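Local atomic coordinates of DUF115 domain-containing protein (Magnetospirillum magneticum AMB-1, PDB entry 5MU5), a protein that is probably a flagellin glycosyltransferase of the Maf family, involved in forming the bacterial flagellum. Residues A[181-186]-A[196-201]; A[210-215]-A[227-232]; A[125-130]-A[222-227]; A[150-155]-A[218-223]; A[201-206]-A[574-579]. All blocks are in the same frame, centred on the assembly; numbering follows the deposited sequence.

In the fold
Contacts 1 to 4 lie within one parallel four-stranded sheet and its helices, in the range of the Maf N-terminal domain. Contacts 2, 3 and 4 follow helix 219-235, which meets strand 211-214, strand 123-127 and the loop after strand 146-150; centres of contacts 2 and 3, and of 3 and 4, are about 7 Å apart. Contact 1 places helix 188-202 on strand 180-183, about 12 Å from contact 2 between centres, and precedes it in the chain. Contact 5 shares Cys201 with contact 1 and carries the end of helix 188-202 to helix 568-579, linking the N-terminal range to the helical bundle range; its centre is about 27 Å from that of contact 4.

Contact 1: A[181-186]-A[196-201]; sequences NIIIEE and RSAIRC
Asn181 lays one face of its carboxamide against the methyl group of Ala198, with ND2 3.6 Å from Ala198 CB. Asn181 CG is almost as near, at 3.7 Å from the same Ala198 CB, while Asn181 CB is further off, at 4.1 Å from it. The methyl therefore sits over the amide face near CG and ND2, where it takes none of the N-H directions. The chi1 of -66° sets Asn181 CG opposite its own carbonyl carbon, and the chi2 of -77° turns the amide so that this face, on its ND2 side, lies against the Ala198 methyl. ND2 gives a hydrogen bond to His148 ND1 and a weak one to Leu178 O, which together limit rotation of the group.

The contact belongs to the beta-alpha-beta crossover in which strand 180-183 leads through helix 188-202 to strand 211-214 of a parallel sheet. Asn181 and Ile183 both point toward the helix, as alternate residues of a strand should. Ile183 makes the lighter touch: its CD1 stands 4.5 Å from Ala198 CB. The small side chain of Ala198 goes with a close approach of the backbones, since Asn181 CA and Ala198 CA are 6.6 Å apart. Turned from the strand segment, Ile199 packs on Phe228 of helix 219-235, and Ala198 also touches His148 of the neighbouring strand 146-150.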
# COMPACT_ATOMS: atom_id res chain seq x y z
N ASN A 181 12.57 15.95 -4.86
CA ASN A 181 12.34 15.90 -3.43
C ASN A 181 13.66 16.11 -2.72
O ASN A 181 14.67 15.54 -3.11
CB ASN A 181 11.80 14.52 -3.05
CG ASN A 181 10.43 14.27 -3.62
OD1 ASN A 181 9.44 14.78 -3.11
ND2 ASN A 181 10.36 13.51 -4.70
N ILE A 182 13.66 16.97 -1.71
CA ILE A 182 14.83 17.16 -0.88
C ILE A 182 14.40 16.80 0.52
O ILE A 182 13.48 17.39 1.05
CB ILE A 182 15.34 18.59 -0.94
CG1 ILE A 182 15.78 18.89 -2.39
CG2 ILE A 182 16.49 18.78 0.04
CD1 ILE A 182 16.19 20.32 -2.62
N ILE A 183 15.06 15.81 1.10
CA ILE A 183 14.66 15.25 2.36
C ILE A 183 15.72 15.61 3.37
O ILE A 183 16.84 15.16 3.28
CB ILE A 183 14.54 13.73 2.20
CG1 ILE A 183 13.40 13.40 1.21
CG2 ILE A 183 14.33 13.04 3.53
CD1 ILE A 183 13.50 12.02 0.58
N ILE A 184 15.35 16.46 4.32
CA ILE A 184 16.24 16.91 5.38
C ILE A 184 15.84 16.19 6.65
O ILE A 184 14.97 16.65 7.39
CB ILE A 184 16.11 18.44 5.60
CG1 ILE A 184 16.21 19.21 4.28
CG2 ILE A 184 17.20 18.93 6.56
CD1 ILE A 184 17.50 19.00 3.53
N GLU A 185 16.46 15.04 6.90
CA GLU A 185 16.12 14.22 8.06
C GLU A 185 17.39 13.58 8.58
O GLU A 185 18.28 13.25 7.80
CB GLU A 185 15.10 13.12 7.67
CG GLU A 185 13.75 13.63 7.18
CD GLU A 185 12.96 14.40 8.25
OE1 GLU A 185 13.17 14.13 9.44
OE2 GLU A 185 12.13 15.29 7.90
N GLU A 186 17.44 13.38 9.88
CA GLU A 186 18.59 12.77 10.56
C GLU A 186 18.31 11.38 11.12
O GLU A 186 19.22 10.72 11.56
CB GLU A 186 19.00 13.66 11.74
CG GLU A 186 19.42 15.06 11.32
CD GLU A 186 19.57 16.02 12.49
OE1 GLU A 186 20.00 15.58 13.59
OE2 GLU A 186 19.26 17.22 12.32
N ARG A 196 10.68 6.34 0.55
CA ARG A 196 9.60 5.48 0.06
C ARG A 196 8.47 6.32 -0.47
O ARG A 196 7.98 6.09 -1.54
CB ARG A 196 9.08 4.52 1.15
CG ARG A 196 10.07 3.42 1.52
CD ARG A 196 9.42 2.26 2.25
NE ARG A 196 8.93 2.60 3.59
CZ ARG A 196 9.60 2.41 4.73
NH1 ARG A 196 10.83 1.92 4.73
NH2 ARG A 196 9.04 2.74 5.88
N SER A 197 8.11 7.34 0.28
CA SER A 197 7.03 8.23 -0.10
C SER A 197 7.37 9.06 -1.36
O SER A 197 6.53 9.31 -2.22
CB SER A 197 6.71 9.14 1.07
OG SER A 197 5.78 10.12 0.68
N ALA A 198 8.62 9.48 -1.47
CA ALA A 198 9.06 10.25 -2.65
C ALA A 198 8.95 9.42 -3.92
O ALA A 198 8.47 9.90 -4.92
CB ALA A 198 10.49 10.71 -2.45
N ILE A 199 9.36 8.15 -3.85
CA ILE A 199 9.26 7.24 -5.00
C ILE A 199 7.81 6.88 -5.28
O ILE A 199 7.36 6.84 -6.43
CB ILE A 199 10.04 5.93 -4.77
CG1 ILE A 199 11.52 6.20 -4.57
CG2 ILE A 199 9.87 5.01 -5.96
CD1 ILE A 199 12.22 6.79 -5.77
N ARG A 200 7.08 6.59 -4.21
CA ARG A 200 5.71 6.15 -4.31
C ARG A 200 4.80 7.19 -4.94
O ARG A 200 3.88 6.85 -5.66
CB ARG A 200 5.17 5.80 -2.92
CG ARG A 200 3.71 5.35 -2.92
CD ARG A 200 3.15 5.17 -1.52
NE ARG A 200 3.95 4.26 -0.71
CZ ARG A 200 4.66 4.60 0.38
NH1 ARG A 200 4.68 5.85 0.86
NH2 ARG A 200 5.34 3.65 1.02
N CYS A 201 5.05 8.46 -4.63
CA CYS A 201 4.20 9.56 -5.10
C CYS A 201 4.57 10.11 -6.47
O CYS A 201 3.75 10.72 -7.14
CB CYS A 201 4.25 10.71 -4.10
SG CYS A 201 3.38 10.29 -2.59

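Contact 2: A[210-215]-A[227-232]; sequences TRLFVA and EFMRDA
The Phe228 ring receives Thr210 at its edge, near the ring plane, with Thr210 CG2 4.3 Å from Phe228 CE2. Over one face lies Ala232 CB, a turn further along the same helix, 4.2 Å above the plane and displaced toward the rim. Leu212 comes in obliquely, its CD2 3.7 Å from Phe228 CD2 and nearly as close to CE2. This is the beta-alpha packing of a Rossmann-like parallel sheet: strand 211-214 is covered by helix 219-235, which follows it.

The Phe228 chi1 of 179° sets the ring opposite the backbone N, which turns its CD2-CE2 side to Thr210 and Leu212. The two methyls of Leu212 divide the helix between them, CD2 serving Phe228 and CD1 serving Met229. With Leu212 shortened to alanine, both methyls go, and a gap is likely to open beside Phe228 CD2 and CE2, leaving Met229 without its apolar mate on the strand. Thr210 OG1 bonds to Val207 O.

Met229 bends at chi3, and its SD lies 3.9 Å from Leu212 CD1. The pairing is tightest one atom nearer the backbone, where Leu212 CD1 and Met229 CG are 3.4 Å apart, inside normal van der Waals separation.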
# COMPACT_ATOMS: atom_id res chain seq x y z
N THR A 210 17.29 2.35 -10.99
CA THR A 210 17.44 3.58 -10.22
C THR A 210 18.91 3.71 -9.79
O THR A 210 19.49 2.79 -9.21
CB THR A 210 16.52 3.55 -8.97
OG1 THR A 210 15.14 3.55 -9.37
CG2 THR A 210 16.79 4.73 -8.03
N ARG A 211 19.52 4.84 -10.10
CA ARG A 211 20.87 5.15 -9.68
C ARG A 211 20.86 5.51 -8.20
O ARG A 211 20.07 6.35 -7.76
CB ARG A 211 21.42 6.33 -10.49
CG ARG A 211 22.90 6.64 -10.27
CD ARG A 211 23.80 5.62 -10.93
NE ARG A 211 25.21 6.03 -10.87
CZ ARG A 211 25.82 6.82 -11.76
NH1 ARG A 211 25.15 7.34 -12.79
NH2 ARG A 211 27.11 7.12 -11.59
N LEU A 212 21.75 4.87 -7.45
CA LEU A 212 21.96 5.17 -6.04
C LEU A 212 23.36 5.76 -5.88
O LEU A 212 24.30 5.32 -6.54
CB LEU A 212 21.88 3.88 -5.25
CG LEU A 212 20.58 3.10 -5.43
CD1 LEU A 212 20.70 1.76 -4.74
CD2 LEU A 212 19.42 3.91 -4.88
N PHE A 213 23.49 6.79 -5.04
CA PHE A 213 24.78 7.45 -4.84
C PHE A 213 24.88 8.07 -3.44
O PHE A 213 24.00 8.80 -3.01
CB PHE A 213 24.98 8.53 -5.89
CG PHE A 213 26.40 8.99 -6.01
CD1 PHE A 213 27.28 8.32 -6.85
CD2 PHE A 213 26.86 10.07 -5.25
CE1 PHE A 213 28.61 8.72 -6.93
CE2 PHE A 213 28.19 10.48 -5.34
CZ PHE A 213 29.07 9.80 -6.18
N VAL A 214 25.98 7.76 -2.76
CA VAL A 214 26.22 8.24 -1.42
C VAL A 214 27.24 9.36 -1.57
O VAL A 214 28.34 9.13 -2.05
CB VAL A 214 26.73 7.08 -0.52
CG1 VAL A 214 27.23 7.61 0.82
CG2 VAL A 214 25.62 6.05 -0.31
N ALA A 215 26.87 10.57 -1.16
CA ALA A 215 27.72 11.76 -1.39
C ALA A 215 28.95 11.86 -0.51
O ALA A 215 29.94 12.42 -0.92
CB ALA A 215 26.90 13.04 -1.28
N GLU A 227 18.70 0.02 3.10
CA GLU A 227 17.29 -0.10 3.39
C GLU A 227 16.52 0.20 2.12
O GLU A 227 15.65 -0.55 1.75
CB GLU A 227 16.88 0.82 4.52
CG GLU A 227 15.41 0.68 4.90
CD GLU A 227 15.06 1.37 6.20
OE1 GLU A 227 15.95 2.06 6.77
OE2 GLU A 227 13.89 1.23 6.66
N PHE A 228 16.84 1.28 1.43
CA PHE A 228 16.11 1.60 0.22
C PHE A 228 16.19 0.46 -0.83
O PHE A 228 15.19 0.11 -1.44
CB PHE A 228 16.55 2.94 -0.35
CG PHE A 228 15.84 3.30 -1.61
CD1 PHE A 228 14.56 3.80 -1.56
CD2 PHE A 228 16.45 3.12 -2.85
CE1 PHE A 228 13.89 4.13 -2.72
CE2 PHE A 228 15.79 3.45 -4.02
CZ PHE A 228 14.50 3.96 -3.95
N MET A 229 17.36 -0.16 -0.99
CA MET A 229 17.54 -1.28 -1.92
C MET A 229 16.67 -2.49 -1.63
O MET A 229 16.23 -3.17 -2.56
CB MET A 229 18.99 -1.75 -1.92
CG MET A 229 19.93 -0.73 -2.52
SD MET A 229 21.64 -1.26 -2.49
CE MET A 229 21.64 -2.32 -3.95
N ARG A 230 16.45 -2.78 -0.36
CA ARG A 230 15.51 -3.82 0.05
C ARG A 230 14.06 -3.35 -0.14
O ARG A 230 13.21 -4.11 -0.59
CB ARG A 230 15.77 -4.23 1.52
CG ARG A 230 17.11 -4.95 1.71
CD ARG A 230 17.29 -5.49 3.12
NE ARG A 230 16.94 -4.47 4.10
CZ ARG A 230 17.79 -3.62 4.66
NH1 ARG A 230 19.10 -3.65 4.41
NH2 ARG A 230 17.33 -2.73 5.52
N ASP A 231 13.79 -2.09 0.18
CA ASP A 231 12.45 -1.48 0.07
C ASP A 231 11.94 -1.25 -1.36
O ASP A 231 10.73 -1.20 -1.59
CB ASP A 231 12.43 -0.08 0.73
CG ASP A 231 12.43 -0.10 2.26
OD1 ASP A 231 12.25 -1.17 2.88
OD2 ASP A 231 12.58 1.02 2.84
N ALA A 232 12.87 -1.03 -2.29
CA ALA A 232 12.51 -0.52 -3.63
C ALA A 232 11.51 -1.39 -4.38
O ALA A 232 10.54 -0.89 -4.90
CB ALA A 232 13.76 -0.29 -4.48

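Contact 3: A[125-130]-A[222-227]; sequences VCLGLG and TAAMSE
Leu127 meets helix 219-235 with both branches, CD1 on Met225 and CD2 on Ala224. The interaction across the contact is apolar. On the Met225 side it is tight: Leu127 CD1 lies 3.3 Å from Met225 CB, less than ordinary van der Waals contact, and 3.7 Å from Met225 CG. Leu127 CD1 is also 3.9 Å from Met225 SD, so the methyl sits against the CB-CG-SD part of Met225, whose end then leads away; the two side chains cross at about a right angle. The Ala224 side is easier, with Leu127 CD2 4.0 Å from Ala224 CB. A chi2 of 138° leaves Leu127 away from a staggered form, which fits a methyl pressed against the helix. Were Leu127 an alanine, the space between strand and helix would probably open, and Met225 would be freer to turn.

Polar interactions belong to the turn that follows the strand. The backbone N atoms of Leu129 and Gly130 both bond to OE1 of Glu151, an acidic residue just after strand 146-150, and Leu129 O accepts from Gln134 NE2. Gly128 has a phi of 99°, where a side chain would run into the preceding carbonyl. The turn is placed like the glycine-rich turn of Rossmann folds, but here its N-H groups are taken by the Glu151 carboxylate.

Strand 123-127 runs between strands 146-150 and 211-214. Leu127 also touches Leu195 of helix 188-202 and Val214 of strand 211-214, while Ala224 packs on Ile191, so the contact lies where helices 188-202 and 219-235 come together on this face of the sheet.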
# COMPACT_ATOMS: atom_id res chain seq x y z
N VAL A 125 18.49 8.54 -6.79
CA VAL A 125 18.49 8.77 -5.35
C VAL A 125 19.88 9.12 -4.83
O VAL A 125 20.81 8.34 -4.94
CB VAL A 125 17.98 7.54 -4.60
CG1 VAL A 125 18.04 7.78 -3.10
CG2 VAL A 125 16.56 7.19 -5.02
N CYS A 126 20.04 10.31 -4.27
CA CYS A 126 21.31 10.74 -3.70
C CYS A 126 21.23 10.74 -2.20
O CYS A 126 20.42 11.47 -1.61
CB CYS A 126 21.67 12.14 -4.16
SG CYS A 126 21.73 12.26 -5.94
N LEU A 127 22.05 9.91 -1.59
CA LEU A 127 22.08 9.83 -0.15
C LEU A 127 23.23 10.72 0.20
O LEU A 127 24.39 10.34 0.06
CB LEU A 127 22.30 8.39 0.27
CG LEU A 127 21.18 7.57 -0.36
CD1 LEU A 127 21.72 6.26 -0.89
CD2 LEU A 127 20.04 7.40 0.62
N GLY A 128 22.89 11.93 0.60
CA GLY A 128 23.88 12.96 0.83
C GLY A 128 23.93 13.88 -0.38
O GLY A 128 23.72 13.44 -1.53
N LEU A 129 24.15 15.15 -0.11
CA LEU A 129 24.36 16.15 -1.14
C LEU A 129 25.78 16.67 -1.02
O LEU A 129 26.51 16.74 -2.00
CB LEU A 129 23.36 17.31 -0.98
CG LEU A 129 23.52 18.51 -1.92
CD1 LEU A 129 23.18 18.12 -3.34
CD2 LEU A 129 22.61 19.62 -1.46
N GLY A 130 26.17 17.04 0.20
CA GLY A 130 27.43 17.70 0.39
C GLY A 130 27.30 19.02 -0.34
O GLY A 130 26.25 19.66 -0.24
N THR A 222 24.79 5.24 4.51
CA THR A 222 25.02 3.88 4.03
C THR A 222 23.86 2.94 4.36
O THR A 222 23.41 2.20 3.50
CB THR A 222 26.32 3.31 4.58
OG1 THR A 222 27.39 4.03 3.98
CG2 THR A 222 26.46 1.83 4.19
N ALA A 223 23.38 3.02 5.60
CA ALA A 223 22.24 2.21 6.03
C ALA A 223 20.97 2.58 5.27
O ALA A 223 20.18 1.70 4.94
CB ALA A 223 22.01 2.35 7.53
N ALA A 224 20.76 3.86 5.02
CA ALA A 224 19.59 4.29 4.27
C ALA A 224 19.60 3.73 2.86
O ALA A 224 18.56 3.37 2.33
CB ALA A 224 19.49 5.80 4.24
N MET A 225 20.78 3.67 2.25
CA MET A 225 20.89 3.10 0.90
C MET A 225 20.53 1.61 0.91
O MET A 225 19.78 1.14 0.05
CB MET A 225 22.30 3.27 0.32
CG MET A 225 22.47 2.65 -1.06
SD MET A 225 23.95 3.23 -1.93
CE MET A 225 24.79 1.70 -2.35
N SER A 226 21.09 0.85 1.87
CA SER A 226 20.77 -0.58 1.99
C SER A 226 19.28 -0.78 2.21
O SER A 226 18.68 -1.66 1.62
CB SER A 226 21.48 -1.22 3.17
OG SER A 226 22.85 -1.24 2.94
N GLU A 227 18.70 0.02 3.10
CA GLU A 227 17.29 -0.10 3.39
C GLU A 227 16.52 0.20 2.12
O GLU A 227 15.65 -0.55 1.75
CB GLU A 227 16.88 0.82 4.52
CG GLU A 227 15.41 0.68 4.90
CD GLU A 227 15.06 1.37 6.20
OE1 GLU A 227 15.95 2.06 6.77
OE2 GLU A 227 13.89 1.23 6.66

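Contact 4: A[150-155]-A[218-223]; sequences VEPNFD and SPLLTA
Pro152 packs on Leu220 and Leu221, an apolar contact between the loop leaving strand 146-150 and the first turn of helix 219-235. Its CG is the common point, 3.8 Å from Leu220 CD2 and 3.9 Å from Leu221 CD2. The proline and Leu220 run past each other in opposite directions, whereas Leu221 crosses the ring obliquely. Leu221 leaves its backbone at an angle to the loop; a chi1 of -65° sets its CG beside the backbone N, and the branch beyond brings CD2 to the proline. The same methyl lightly touches the strand end, with Val150 CG1 4.4 Å from Leu221 CD2.

Both segments run into helices with capped starts. Ser218 OG accepts from Leu221 N at 3.1 Å with an N-H...O angle of 160°, so the N-cap bond fixes the backbone of a leucine that does the packing. In the loop, Asn153 OD1 takes the N-H of Asp155 at 3.0 Å, a bond tilted 26° from the carbonyl plane. Glu151 OE2 receives Asn153 N through its anti lone pair at 2.9 Å and also bonds Tyr216 OH. With OE1 bonded as well, the carboxylate is held at both oxygens and braces the loop beside Pro152.

Around the contact, Tyr216 touches both Pro152 and Leu221, and Val150 and Leu220 pack on Ile191 of helix 188-202. Phe154, by the start of helix 154-160, packs on Met26 and Leu30 of helix 24-32.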
# COMPACT_ATOMS: atom_id res chain seq x y z
N VAL A 150 18.62 13.16 -0.22
CA VAL A 150 18.53 13.09 1.20
C VAL A 150 19.74 13.83 1.70
O VAL A 150 20.85 13.52 1.29
CB VAL A 150 18.60 11.63 1.67
CG1 VAL A 150 18.56 11.56 3.19
CG2 VAL A 150 17.46 10.85 1.06
N GLU A 151 19.54 14.82 2.56
CA GLU A 151 20.68 15.53 3.13
C GLU A 151 20.37 15.82 4.57
O GLU A 151 19.60 16.73 4.86
CB GLU A 151 20.96 16.81 2.37
CG GLU A 151 22.09 17.63 2.96
CD GLU A 151 23.34 16.81 3.23
OE1 GLU A 151 24.16 16.62 2.31
OE2 GLU A 151 23.52 16.37 4.38
N PRO A 152 20.95 15.03 5.49
CA PRO A 152 20.72 15.19 6.92
C PRO A 152 21.20 16.52 7.50
O PRO A 152 20.70 16.96 8.53
CB PRO A 152 21.57 14.08 7.54
CG PRO A 152 21.68 13.06 6.46
CD PRO A 152 21.80 13.85 5.21
N ASN A 153 22.19 17.12 6.86
CA ASN A 153 22.78 18.35 7.37
C ASN A 153 22.34 19.52 6.49
O ASN A 153 22.78 19.65 5.35
CB ASN A 153 24.29 18.21 7.42
CG ASN A 153 24.96 19.35 8.18
OD1 ASN A 153 24.43 20.45 8.26
ND2 ASN A 153 26.13 19.09 8.72
N PHE A 154 21.44 20.33 7.03
CA PHE A 154 20.89 21.46 6.29
C PHE A 154 21.95 22.47 5.88
O PHE A 154 21.77 23.16 4.89
CB PHE A 154 19.81 22.15 7.10
CG PHE A 154 19.01 23.14 6.30
CD1 PHE A 154 18.02 22.70 5.44
CD2 PHE A 154 19.25 24.51 6.38
CE1 PHE A 154 17.28 23.60 4.70
CE2 PHE A 154 18.52 25.41 5.63
CZ PHE A 154 17.54 24.95 4.79
N ASP A 155 23.04 22.55 6.64
CA ASP A 155 24.13 23.43 6.26
C ASP A 155 24.67 23.13 4.88
O ASP A 155 24.98 24.04 4.12
CB ASP A 155 25.29 23.38 7.27
CG ASP A 155 24.98 24.14 8.55
OD1 ASP A 155 23.79 24.47 8.81
OD2 ASP A 155 25.95 24.43 9.29
N SER A 218 29.04 8.19 5.82
CA SER A 218 28.13 8.32 6.93
C SER A 218 27.51 6.98 7.18
O SER A 218 26.91 6.43 6.30
CB SER A 218 27.01 9.31 6.57
OG SER A 218 25.94 9.19 7.48
N PRO A 219 27.64 6.45 8.40
CA PRO A 219 26.85 5.24 8.68
C PRO A 219 25.31 5.42 8.37
O PRO A 219 24.65 4.52 7.84
CB PRO A 219 27.08 5.01 10.18
CG PRO A 219 28.28 5.83 10.53
CD PRO A 219 28.29 7.00 9.61
N LEU A 220 24.78 6.60 8.68
CA LEU A 220 23.39 6.92 8.41
C LEU A 220 23.05 6.79 6.92
O LEU A 220 22.05 6.15 6.57
CB LEU A 220 23.07 8.33 8.90
CG LEU A 220 21.63 8.77 8.70
CD1 LEU A 220 20.64 7.95 9.53
CD2 LEU A 220 21.54 10.24 9.05
N LEU A 221 23.87 7.37 6.06
CA LEU A 221 23.60 7.35 4.62
C LEU A 221 23.78 5.95 4.05
O LEU A 221 23.00 5.52 3.20
CB LEU A 221 24.48 8.36 3.88
CG LEU A 221 24.16 9.83 4.27
CD1 LEU A 221 25.03 10.79 3.48
CD2 LEU A 221 22.69 10.17 4.08
N THR A 222 24.79 5.24 4.51
CA THR A 222 25.02 3.88 4.03
C THR A 222 23.86 2.94 4.36
O THR A 222 23.41 2.20 3.50
CB THR A 222 26.32 3.31 4.58
OG1 THR A 222 27.39 4.03 3.98
CG2 THR A 222 26.46 1.83 4.19
N ALA A 223 23.38 3.02 5.60
CA ALA A 223 22.24 2.21 6.03
C ALA A 223 20.97 2.58 5.27
O ALA A 223 20.18 1.70 4.94
CB ALA A 223 22.01 2.35 7.53

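Contact 5: A[201-206]-A[574-579]; sequences CCCPIV and VLSEML
Cys203 and Ser576 meet where the Maf N-terminal domain packs against the helical bundle. Cys203 is the first residue to leave helical angles after helix 188-202, and Ser576 lies in the closing turns of helix 568-579, so the end of one helix comes against the side of another. The two positions are 373 residues apart in sequence, yet Cys203 CA and Ser576 CA are 6.5 Å from each other.

The tight part is small and polar. Ser576 points its CB toward the loop, and the Cys203 chi1 of -164° carries the sulfur opposite its backbone N to the serine hydroxyl. Cys203 CB remains further back, 4.0 Å from Ser576 OG, and the carbonyl O of Cys202 stands at 4.3 Å from that hydroxyl. Ser576 OG is hydrogen-bonded to Met572 O, one turn earlier in its own helix, which would help to set its direction.

Away from this buried spot the segments part. Cys201, on the exposed flank of helix 188-202, comes no nearer with its side chain than 9.7 Å, from its CB to Ser576 CB, and the exposed Glu577 leads its carboxylate away from the loop. Leu575 and Leu579 turn into the bundle, on Cys557 and Met599, while Met572 fills in beside Cys203, Ile205 and Val206. On the sheet side, Cys203 O accepts from His123 NE2. At the centre, Cys203 SG and Ser576 OG lie 3.0 Å apart.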
# COMPACT_ATOMS: atom_id res chain seq x y z
N CYS A 201 5.05 8.46 -4.63
CA CYS A 201 4.20 9.56 -5.10
C CYS A 201 4.57 10.11 -6.47
O CYS A 201 3.75 10.72 -7.14
CB CYS A 201 4.25 10.71 -4.10
SG CYS A 201 3.38 10.29 -2.59
N CYS A 202 5.81 9.91 -6.87
CA CYS A 202 6.25 10.37 -8.16
C CYS A 202 5.95 9.34 -9.21
O CYS A 202 5.24 9.62 -10.16
CB CYS A 202 7.73 10.67 -8.13
SG CYS A 202 8.32 11.17 -9.75
N CYS A 203 6.49 8.13 -9.07
CA CYS A 203 6.22 7.08 -10.02
C CYS A 203 6.75 5.73 -9.52
O CYS A 203 7.83 5.27 -9.92
CB CYS A 203 6.90 7.40 -11.33
SG CYS A 203 6.20 6.39 -12.62
N PRO A 204 5.97 5.08 -8.66
CA PRO A 204 6.53 3.95 -7.94
C PRO A 204 6.92 2.76 -8.82
O PRO A 204 7.84 2.00 -8.50
CB PRO A 204 5.38 3.53 -7.02
CG PRO A 204 4.16 3.97 -7.73
CD PRO A 204 4.52 5.22 -8.46
N ILE A 205 6.24 2.62 -9.95
CA ILE A 205 6.36 1.38 -10.68
C ILE A 205 7.70 1.13 -11.41
O ILE A 205 8.06 -0.03 -11.59
CB ILE A 205 5.15 1.21 -11.62
CG1 ILE A 205 4.81 -0.27 -11.73
CG2 ILE A 205 5.40 1.89 -12.97
CD1 ILE A 205 4.62 -0.99 -10.40
N VAL A 206 8.43 2.18 -11.78
CA VAL A 206 9.66 1.98 -12.56
C VAL A 206 10.91 2.21 -11.77
O VAL A 206 11.80 2.96 -12.19
CB VAL A 206 9.71 2.83 -13.85
CG1 VAL A 206 8.67 2.33 -14.84
CG2 VAL A 206 9.50 4.32 -13.56
N VAL A 574 3.54 10.61 -18.29
CA VAL A 574 2.20 10.81 -18.84
C VAL A 574 1.21 9.76 -18.31
O VAL A 574 0.09 10.11 -17.95
CB VAL A 574 2.21 10.83 -20.37
CG1 VAL A 574 0.79 10.89 -20.93
CG2 VAL A 574 2.99 12.04 -20.86
N LEU A 575 1.61 8.50 -18.26
CA LEU A 575 0.72 7.45 -17.75
C LEU A 575 0.45 7.62 -16.27
O LEU A 575 -0.68 7.42 -15.81
CB LEU A 575 1.30 6.05 -17.98
CG LEU A 575 1.36 5.55 -19.42
CD1 LEU A 575 2.11 4.22 -19.47
CD2 LEU A 575 -0.05 5.42 -20.00
N SER A 576 1.47 7.96 -15.50
CA SER A 576 1.28 8.17 -14.07
C SER A 576 0.25 9.25 -13.81
O SER A 576 -0.70 9.02 -13.05
CB SER A 576 2.58 8.52 -13.37
OG SER A 576 3.40 7.37 -13.28
N GLU A 577 0.42 10.40 -14.47
CA GLU A 577 -0.53 11.51 -14.33
C GLU A 577 -1.98 11.08 -14.60
O GLU A 577 -2.88 11.48 -13.88
CB GLU A 577 -0.16 12.68 -15.24
CG GLU A 577 -1.20 13.80 -15.25
CD GLU A 577 -0.77 14.99 -16.08
OE1 GLU A 577 0.15 14.86 -16.91
OE2 GLU A 577 -1.37 16.08 -15.90
N MET A 578 -2.19 10.25 -15.62
CA MET A 578 -3.51 9.74 -15.92
C MET A 578 -4.03 8.70 -14.95
O MET A 578 -5.23 8.59 -14.76
CB MET A 578 -3.51 9.08 -17.29
CG MET A 578 -3.39 10.04 -18.42
SD MET A 578 -3.21 9.14 -19.97
CE MET A 578 -2.95 10.53 -21.07
N LEU A 579 -3.16 7.90 -14.36
CA LEU A 579 -3.60 6.75 -13.57
C LEU A 579 -3.51 6.87 -12.06
O LEU A 579 -4.36 6.31 -11.35
CB LEU A 579 -2.85 5.51 -14.02
CG LEU A 579 -3.05 5.13 -15.47
CD1 LEU A 579 -2.11 3.99 -15.78
CD2 LEU A 579 -4.48 4.76 -15.78